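Local coordinates for putative capsid protein of prophage (Escherichia coli CFT073, PDB 3BQW) that probably serves as the major capsid protein of a prophage, a subunit that would assemble with many copies of itself into the phage head shell, at residues 41-46 with 308-313; 81-86 with 154-159; 296-301 with 330-335. One frame throughout, in Å; residues are numbered along the deposited sequence.

Contact 1. Residues 41-46 with 308-313; sequences TFSTQN and ATQNMF
Gln310 lays its side chain across Thr41 at about a right angle, and its CG rests on the threonine hydroxyl, 3.5 Å from OG1. CG stands anti to the backbone N (chi1 -172°) and the chain runs on extended, which carries the terminal amide past the threonine side chain to the main chain behind it. There NE2 donates to the carbonyl O of Thr41 at 2.7 Å, with an N-H...O angle of 148°. The acceptor lies close to the amide plane of Gln310, whereas the donor sits above the carbonyl plane of Thr41, 51° out of it. The methyl branch of Thr41 faces the other way along 308-313: CG2 packs on CG of Met312 at 3.8 Å. Segment 41-46 leaves strand 38-41, which runs parallel to 292-295 in a mixed sheet, and 308-313 leads from helix 301-305 into strand 314-319 of that same sheet, in a chain of the phage major capsid protein E family. Two waters bridge the loops. One lies 2.8 Å from Phe42 O, bonded to it, and accepts from Asn311 N; the other donates to Ser43 O at 2.6 Å and is hydrogen-bonded to Thr309 OG1. The turn of 308-313 is pinned from within, ND2 of Asn311 donating to Ala308 O at 2.7 Å.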
loop_
_atom_site.group_PDB
_atom_site.type_symbol
_atom_site.label_atom_id
_atom_site.label_comp_id
_atom_site.label_asym_id
_atom_site.label_seq_id
_atom_site.Cartn_x
_atom_site.Cartn_y
_atom_site.Cartn_z
ATOM N N THR A 41 12.612 10.149 -2.769
ATOM C CA THR A 41 13.376 9.936 -1.549
ATOM C C THR A 41 13.947 11.276 -1.110
ATOM O O THR A 41 14.512 12.015 -1.926
ATOM C CB THR A 41 14.499 8.896 -1.740
ATOM O OG1 THR A 41 15.332 9.262 -2.836
ATOM C CG2 THR A 41 13.918 7.501 -1.996
ATOM N N PHE A 42 13.787 11.599 0.172
ATOM C CA PHE A 42 14.248 12.863 0.702
ATOM C C PHE A 42 15.540 12.688 1.498
ATOM O O PHE A 42 15.784 11.626 2.071
ATOM C CB PHE A 42 13.133 13.527 1.546
ATOM C CG PHE A 42 11.964 13.981 0.722
ATOM C CD1 PHE A 42 11.816 15.311 0.383
ATOM C CD2 PHE A 42 11.054 13.065 0.218
ATOM C CE1 PHE A 42 10.755 15.728 -0.415
ATOM C CE2 PHE A 42 10.003 13.465 -0.591
ATOM C CZ PHE A 42 9.853 14.799 -0.906
ATOM N N SER A 43 16.369 13.738 1.503
ATOM C CA SER A 43 17.599 13.778 2.299
ATOM C C SER A 43 17.351 14.452 3.638
ATOM O O SER A 43 18.253 14.584 4.469
ATOM C CB SER A 43 18.680 14.543 1.536
ATOM O OG SER A 43 18.122 15.777 1.073
ATOM N N THR A 44 16.130 14.917 3.826
ATOM C CA THR A 44 15.664 15.371 5.136
ATOM C C THR A 44 14.777 14.285 5.781
ATOM O O THR A 44 14.167 13.442 5.100
ATOM C CB THR A 44 14.911 16.684 5.007
ATOM O OG1 THR A 44 13.901 16.553 4.000
ATOM C CG2 THR A 44 15.872 17.818 4.600
ATOM N N GLN A 45 14.748 14.307 7.103
ATOM C CA GLN A 45 13.945 13.400 7.889
ATOM C C GLN A 45 12.502 13.529 7.503
ATOM O O GLN A 45 11.818 12.523 7.326
ATOM C CB GLN A 45 14.087 13.721 9.363
ATOM C CG GLN A 45 13.292 12.817 10.260
ATOM C CD GLN A 45 13.429 13.206 11.725
ATOM O OE1 GLN A 45 13.882 14.305 12.043
ATOM N NE2 GLN A 45 13.030 12.307 12.618
ATOM N N ASN A 46 12.041 14.775 7.403
ATOM C CA ASN A 46 10.692 15.064 7.004
ATOM C C ASN A 46 10.563 15.218 5.513
ATOM O O ASN A 46 11.481 15.655 4.835
ATOM C CB ASN A 46 10.185 16.333 7.688
ATOM C CG ASN A 46 10.175 16.204 9.180
ATOM O OD1 ASN A 46 10.485 17.140 9.907
ATOM N ND2 ASN A 46 9.850 15.026 9.646
ATOM N N ALA A 308 24.306 7.399 3.537
ATOM C CA ALA A 308 23.304 6.545 2.844
ATOM C C ALA A 308 21.838 6.799 3.322
ATOM O O ALA A 308 20.959 5.907 3.265
ATOM C CB ALA A 308 23.685 5.096 3.002
ATOM N N THR A 309 21.586 8.035 3.767
ATOM C CA THR A 309 20.315 8.441 4.350
ATOM C C THR A 309 19.188 8.590 3.313
ATOM O O THR A 309 17.991 8.542 3.652
ATOM C CB THR A 309 20.477 9.774 5.124
ATOM O OG1 THR A 309 20.718 10.852 4.202
ATOM C CG2 THR A 309 21.642 9.689 6.145
ATOM N N GLN A 310 19.563 8.791 2.056
ATOM C CA GLN A 310 18.584 9.010 1.019
ATOM C C GLN A 310 18.298 7.684 0.376
ATOM O O GLN A 310 18.984 7.277 -0.542
ATOM C CB GLN A 310 19.072 10.047 0.012
ATOM C CG GLN A 310 18.016 10.459 -0.982
ATOM C CD GLN A 310 18.239 11.841 -1.585
ATOM O OE1 GLN A 310 19.364 12.234 -1.888
ATOM N NE2 GLN A 310 17.144 12.581 -1.782
ATOM N N ASN A 311 17.253 7.017 0.872
ATOM C CA ASN A 311 16.957 5.623 0.543
ATOM C C ASN A 311 15.522 5.248 0.882
ATOM O O ASN A 311 15.016 5.659 1.924
ATOM C CB ASN A 311 17.886 4.708 1.366
ATOM C CG ASN A 311 19.085 4.213 0.576
ATOM O OD1 ASN A 311 18.936 3.718 -0.542
ATOM N ND2 ASN A 311 20.277 4.340 1.156
ATOM N N MET A 312 14.882 4.450 0.023
ATOM C CA MET A 312 13.592 3.840 0.345
ATOM C C MET A 312 13.768 2.915 1.552
ATOM O O MET A 312 13.040 3.004 2.544
ATOM C CB MET A 312 13.033 3.052 -0.834
ATOM C CG MET A 312 12.764 3.867 -2.125
ATOM S SD MET A 312 11.938 2.866 -3.383
ATOM C CE MET A 312 13.229 1.704 -3.740
ATOM N N PHE A 313 14.784 2.063 1.457
ATOM C CA PHE A 313 15.070 1.007 2.436
ATOM C C PHE A 313 16.524 1.033 2.813
ATOM O O PHE A 313 17.384 1.340 1.988
ATOM C CB PHE A 313 14.766 -0.384 1.850
ATOM C CG PHE A 313 13.429 -0.471 1.183
ATOM C CD1 PHE A 313 12.262 -0.281 1.922
ATOM C CD2 PHE A 313 13.334 -0.742 -0.178
ATOM C CE1 PHE A 313 11.006 -0.344 1.311
ATOM C CE2 PHE A 313 12.096 -0.809 -0.803
ATOM C CZ PHE A 313 10.926 -0.607 -0.066
HETATM O O HOH W 1 15.110 8.939 1.644
HETATM O O HOH W 2 19.727 12.799 5.597
#

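Contact 2. Residues 81-86 with 154-159; sequences TIKPGY and EGIERY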
loop_
_atom_site.group_PDB
_atom_site.type_symbol
_atom_site.label_atom_id
_atom_site.label_comp_id
_atom_site.label_asym_id
_atom_site.label_seq_id
_atom_site.Cartn_x
_atom_site.Cartn_y
_atom_site.Cartn_z
ATOM N N THR A 81 5.337 20.377 5.148
ATOM C CA THR A 81 6.247 19.512 5.879
ATOM C C THR A 81 5.454 18.396 6.547
ATOM O O THR A 81 4.609 18.662 7.406
ATOM C CB THR A 81 7.020 20.315 6.938
ATOM O OG1 THR A 81 7.645 21.422 6.292
ATOM C CG2 THR A 81 8.089 19.470 7.631
ATOM N N ILE A 82 5.738 17.157 6.139
ATOM C CA ILE A 82 5.067 15.964 6.641
ATOM C C ILE A 82 6.094 15.077 7.346
ATOM O O ILE A 82 7.132 14.764 6.782
ATOM C CB ILE A 82 4.426 15.147 5.485
ATOM C CG1 ILE A 82 3.464 16.010 4.651
ATOM C CG2 ILE A 82 3.748 13.867 6.023
ATOM C CD1 ILE A 82 2.199 16.391 5.325
ATOM N N LYS A 83 5.798 14.664 8.570
ATOM C CA LYS A 83 6.660 13.749 9.309
ATOM C C LYS A 83 6.195 12.312 9.031
ATOM O O LYS A 83 5.096 11.943 9.368
ATOM C CB LYS A 83 6.636 14.093 10.806
ATOM C CG LYS A 83 7.538 13.206 11.719
ATOM C CD LYS A 83 9.082 13.368 11.543
ATOM C CE LYS A 83 9.859 12.071 11.859
ATOM N NZ LYS A 83 9.307 10.749 11.246
ATOM N N PRO A 84 7.008 11.514 8.324
ATOM C CA PRO A 84 6.581 10.135 8.059
ATOM C C PRO A 84 6.669 9.198 9.277
ATOM O O PRO A 84 7.406 9.459 10.203
ATOM C CB PRO A 84 7.535 9.695 6.965
ATOM C CG PRO A 84 8.795 10.459 7.272
ATOM C CD PRO A 84 8.311 11.817 7.703
ATOM N N GLY A 85 5.881 8.129 9.263
ATOM C CA GLY A 85 5.997 7.074 10.252
ATOM C C GLY A 85 7.268 6.285 9.971
ATOM O O GLY A 85 7.394 5.662 8.927
ATOM N N TYR A 86 8.214 6.332 10.898
ATOM C CA TYR A 86 9.472 5.632 10.742
ATOM C C TYR A 86 9.307 4.179 11.134
ATOM O O TYR A 86 8.777 3.865 12.205
ATOM C CB TYR A 86 10.560 6.278 11.588
ATOM C CG TYR A 86 11.946 5.927 11.145
ATOM C CD1 TYR A 86 12.585 6.686 10.178
ATOM C CD2 TYR A 86 12.641 4.849 11.721
ATOM C CE1 TYR A 86 13.855 6.390 9.781
ATOM C CE2 TYR A 86 13.926 4.538 11.320
ATOM C CZ TYR A 86 14.535 5.316 10.351
ATOM O OH TYR A 86 15.822 5.068 9.921
ATOM N N GLU A 154 8.658 5.708 15.173
ATOM C CA GLU A 154 9.773 5.915 16.096
ATOM C C GLU A 154 10.013 7.418 16.222
ATOM O O GLU A 154 10.178 8.122 15.209
ATOM C CB GLU A 154 11.060 5.212 15.583
ATOM C CG GLU A 154 10.883 3.753 15.049
ATOM C CD GLU A 154 10.545 2.733 16.147
ATOM O OE1 GLU A 154 11.039 2.913 17.303
ATOM O OE2 GLU A 154 9.797 1.756 15.843
ATOM N N GLY A 155 9.993 7.917 17.453
ATOM C CA GLY A 155 10.396 9.295 17.729
ATOM C C GLY A 155 9.392 10.400 17.444
ATOM O O GLY A 155 9.712 11.578 17.622
ATOM N N ILE A 156 8.183 10.062 16.998
ATOM C CA ILE A 156 7.139 11.081 16.861
ATOM C C ILE A 156 5.947 10.722 17.708
ATOM O O ILE A 156 5.808 9.583 18.151
ATOM C CB ILE A 156 6.688 11.297 15.394
ATOM C CG1 ILE A 156 5.886 10.085 14.857
ATOM C CG2 ILE A 156 7.901 11.614 14.536
ATOM C CD1 ILE A 156 5.353 10.271 13.435
ATOM N N GLU A 157 5.094 11.713 17.923
ATOM C CA GLU A 157 3.783 11.476 18.494
ATOM C C GLU A 157 2.736 11.282 17.386
ATOM O O GLU A 157 2.740 11.982 16.365
ATOM C CB GLU A 157 3.386 12.613 19.428
ATOM C CG GLU A 157 3.863 12.399 20.869
ATOM C CD GLU A 157 3.268 13.425 21.815
ATOM O OE1 GLU A 157 3.226 14.619 21.425
ATOM O OE2 GLU A 157 2.832 13.044 22.937
ATOM N N ARG A 158 1.871 10.296 17.606
ATOM C CA ARG A 158 0.763 9.968 16.712
ATOM C C ARG A 158 -0.043 11.200 16.311
ATOM O O ARG A 158 -0.465 11.962 17.159
ATOM C CB ARG A 158 -0.130 8.993 17.451
ATOM C CG ARG A 158 -1.091 8.213 16.650
ATOM C CD ARG A 158 -1.456 6.987 17.482
ATOM N NE ARG A 158 -2.480 6.187 16.845
ATOM C CZ ARG A 158 -3.759 6.148 17.208
ATOM N NH1 ARG A 158 -4.213 6.878 18.221
ATOM N NH2 ARG A 158 -4.597 5.372 16.526
ATOM N N TYR A 159 -0.233 11.403 15.009
ATOM C CA TYR A 159 -1.021 12.539 14.485
ATOM C C TYR A 159 -1.766 12.147 13.205
ATOM O O TYR A 159 -1.494 11.106 12.627
ATOM C CB TYR A 159 -0.115 13.730 14.217
ATOM C CG TYR A 159 0.734 13.609 12.966
ATOM C CD1 TYR A 159 0.339 14.235 11.776
ATOM C CD2 TYR A 159 1.940 12.871 12.969
ATOM C CE1 TYR A 159 1.081 14.127 10.632
ATOM C CE2 TYR A 159 2.731 12.766 11.796
ATOM C CZ TYR A 159 2.279 13.381 10.634
ATOM O OH TYR A 159 3.009 13.316 9.469
HETATM O O HOH W 3 8.301 8.355 13.098
#
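Tyr159 and Ile156 meet Lys83 where the loop between strands 148-151 and 159-162, part of a four-stranded antiparallel sheet, folds against the chain leaving strand 81-82, which pairs with 47-48 in a two-stranded sheet. The direct hydrogen bonds differ in strength. Tyr159 OH donates to Lys83 O at 2.5 Å, the hydroxyl tilted 26° from the carbonyl plane; at the other end Glu154 N reaches Tyr86 O at 3.5 Å, nearly straight but weak. Between them a water accepts from Lys83 NZ and Tyr86 N and donates to Glu154 O at 2.8 Å, joining both backbones to the lysine tip. Apolar contact centres on Ile156, whose CG2 is, as modelled, pressed tightly against CG and CE of Lys83, 3.3 Å from each; bends at chi2 (68°) and chi4 turn both carbons to that methyl. CD1 of Ile156 also lies 3.9 Å from Pro84 O. Farther along, Tyr86 and Glu154 cross at about a right angle, and the tyrosine hydroxyl goes on to bond Met299 N. The glutamate meets that ring at its edge, with Glu154 CG 3.9 Å from Tyr86 CD2. Ile82 also crosses Tyr159 at about a right angle, its CG2 3.6 Å from Tyr159 OH.

Contact 3. Residues 296-301 with 330-335; sequences GAIMDQ and QTHSAP
Asp300 reaches over the ring of His332, the two side chains crossing at about a right angle. Its CB comes first, lying over one face of the imidazole as a CH-pi contact, 4.1 Å from the ring centroid and 24° off the normal, displaced toward the NE2-CD2 side of the rim. CG follows, anti to the backbone N (chi1 -176°), 4.1 Å from His332 NE2. Of the two oxygens, OD1 stays near the ring, 3.8 Å from His332 NE2, with the carboxylate and ring planes 54° apart. Asp300 holds the N-cap position of helix 301-305, and OD2, salt-bridged to Lys316, makes weak capping bonds to the backbone N of Glu302 and Ala303; the lysine and the helix start would both be expected to favour its charged form. The two segments run in roughly opposite senses, continuing the antiparallel pairing of strands 292-295 and 327-338 in the mixed sheet of a family (phage major capsid protein E, phage-coat clan) whose members probably share the HK97-like fold. Near that pairing Gly296 N donates to Ala334 O at 2.9 Å, and a water bonded to Gly296 O accepts from Ala334 N. Ala334 CB lies 3.9 Å from Gly296 O. Between the glycine and the aspartate, Ile298 packs with both branches: CG2 meets CB of His332 at 4.0 Å, and CD1 lies 3.6 Å from His332 O. The same isoleucine also touches Tyr86 and Tyr314.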
loop_
_atom_site.group_PDB
_atom_site.type_symbol
_atom_site.label_atom_id
_atom_site.label_comp_id
_atom_site.label_asym_id
_atom_site.label_seq_id
_atom_site.Cartn_x
_atom_site.Cartn_y
_atom_site.Cartn_z
ATOM N N GLY A 296 11.061 9.635 3.741
ATOM C CA GLY A 296 11.897 10.502 4.523
ATOM C C GLY A 296 13.260 9.871 4.611
ATOM O O GLY A 296 13.413 8.685 4.333
ATOM N N ALA A 297 14.249 10.666 4.992
ATOM C CA ALA A 297 15.623 10.164 5.184
ATOM C C ALA A 297 15.716 9.041 6.218
ATOM O O ALA A 297 15.026 9.039 7.238
ATOM C CB ALA A 297 16.596 11.307 5.579
ATOM N N ILE A 298 16.616 8.109 5.934
ATOM C CA ILE A 298 16.998 7.081 6.883
ATOM C C ILE A 298 17.779 7.754 8.011
ATOM O O ILE A 298 18.655 8.590 7.747
ATOM C CB ILE A 298 17.852 6.011 6.220
ATOM C CG1 ILE A 298 17.142 5.441 4.979
ATOM C CG2 ILE A 298 18.190 4.913 7.230
ATOM C CD1 ILE A 298 15.932 4.595 5.314
ATOM N N MET A 299 17.439 7.410 9.254
ATOM C CA MET A 299 17.952 8.111 10.430
ATOM C C MET A 299 18.950 7.272 11.260
ATOM O O MET A 299 19.510 7.771 12.231
ATOM C CB MET A 299 16.793 8.639 11.303
ATOM C CG MET A 299 16.066 9.858 10.686
ATOM S SD MET A 299 17.134 11.270 10.156
ATOM C CE MET A 299 17.224 12.161 11.711
ATOM N N ASP A 300 19.185 6.033 10.844
ATOM C CA ASP A 300 20.184 5.149 11.445
ATOM C C ASP A 300 21.602 5.742 11.402
ATOM O O ASP A 300 22.054 6.223 10.345
ATOM C CB ASP A 300 20.180 3.809 10.698
ATOM C CG ASP A 300 21.125 2.796 11.310
ATOM O OD1 ASP A 300 20.839 2.334 12.437
ATOM O OD2 ASP A 300 22.134 2.464 10.659
ATOM N N GLN A 301 22.312 5.677 12.534
ATOM C CA GLN A 301 23.630 6.293 12.617
ATOM C C GLN A 301 24.575 5.788 11.539
ATOM O O GLN A 301 25.339 6.576 10.988
ATOM C CB GLN A 301 24.287 6.143 14.000
ATOM C CG GLN A 301 25.579 6.995 14.097
ATOM C CD GLN A 301 26.267 6.970 15.457
ATOM O OE1 GLN A 301 26.009 7.818 16.327
ATOM N NE2 GLN A 301 27.187 6.023 15.632
ATOM N N GLN A 330 17.436 -6.200 9.984
ATOM C CA GLN A 330 16.476 -5.129 10.177
ATOM C C GLN A 330 16.489 -4.210 8.969
ATOM O O GLN A 330 17.548 -3.936 8.398
ATOM C CB GLN A 330 16.870 -4.349 11.424
ATOM C CG GLN A 330 16.005 -3.178 11.755
ATOM C CD GLN A 330 16.517 -2.445 12.952
ATOM O OE1 GLN A 330 17.636 -1.951 12.934
ATOM N NE2 GLN A 330 15.718 -2.390 14.020
ATOM N N THR A 331 15.324 -3.707 8.596
ATOM C CA THR A 331 15.184 -2.807 7.463
ATOM C C THR A 331 14.474 -1.502 7.885
ATOM O O THR A 331 13.317 -1.517 8.333
ATOM C CB THR A 331 14.403 -3.483 6.319
ATOM O OG1 THR A 331 14.983 -4.770 6.053
ATOM C CG2 THR A 331 14.440 -2.620 5.044
ATOM N N HIS A 332 15.192 -0.390 7.731
ATOM C CA HIS A 332 14.680 0.956 7.965
ATOM C C HIS A 332 13.956 1.503 6.743
ATOM O O HIS A 332 14.397 1.322 5.617
ATOM C CB HIS A 332 15.836 1.904 8.309
ATOM C CG HIS A 332 16.453 1.641 9.643
ATOM N ND1 HIS A 332 17.059 0.448 9.959
ATOM C CD2 HIS A 332 16.545 2.411 10.748
ATOM C CE1 HIS A 332 17.512 0.499 11.198
ATOM N NE2 HIS A 332 17.195 1.676 11.705
ATOM N N SER A 333 12.840 2.181 6.984
ATOM C CA SER A 333 12.070 2.889 5.936
ATOM C C SER A 333 11.105 3.913 6.557
ATOM O O SER A 333 10.567 3.683 7.637
ATOM C CB SER A 333 11.261 1.891 5.098
ATOM O OG SER A 333 10.806 2.478 3.894
ATOM N N ALA A 334 10.871 5.019 5.848
ATOM C CA ALA A 334 9.969 6.088 6.321
ATOM C C ALA A 334 9.071 6.557 5.183
ATOM O O ALA A 334 9.154 7.693 4.764
ATOM C CB ALA A 334 10.783 7.274 6.915
ATOM N N PRO A 335 8.199 5.672 4.693
ATOM C CA PRO A 335 7.297 5.951 3.580
ATOM C C PRO A 335 6.008 6.660 3.968
ATOM O O PRO A 335 5.463 6.441 5.061
ATOM C CB PRO A 335 6.966 4.557 3.056
ATOM C CG PRO A 335 6.969 3.704 4.292
ATOM C CD PRO A 335 8.034 4.283 5.183
HETATM O O HOH W 4 12.866 6.030 3.959
#

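From the N terminus, the chain passes 41-46 and then 81-86, which contact 2 closes with 154-159 after a loop that contains the whole of the long helix 113-146. This loop nests inside the much longer one that contact 1 closes when 308-313 returns to 41-46. Contact 3 opens after contact 2 has closed, at 296-301, and crosses contact 1, since 308-313 falls between 296-301 and 330-335. Contacts 1 and 3 share the mixed sheet of 38-41, 292-295 and 327-338, joined by Thr309 O with Ile298 N and Met312 O with Ser333 OG. Pro84 packs on both, CB against Ala334 O and CD against Gln45 O, tying in contact 2 with its two-stranded and four-stranded antiparallel sheets.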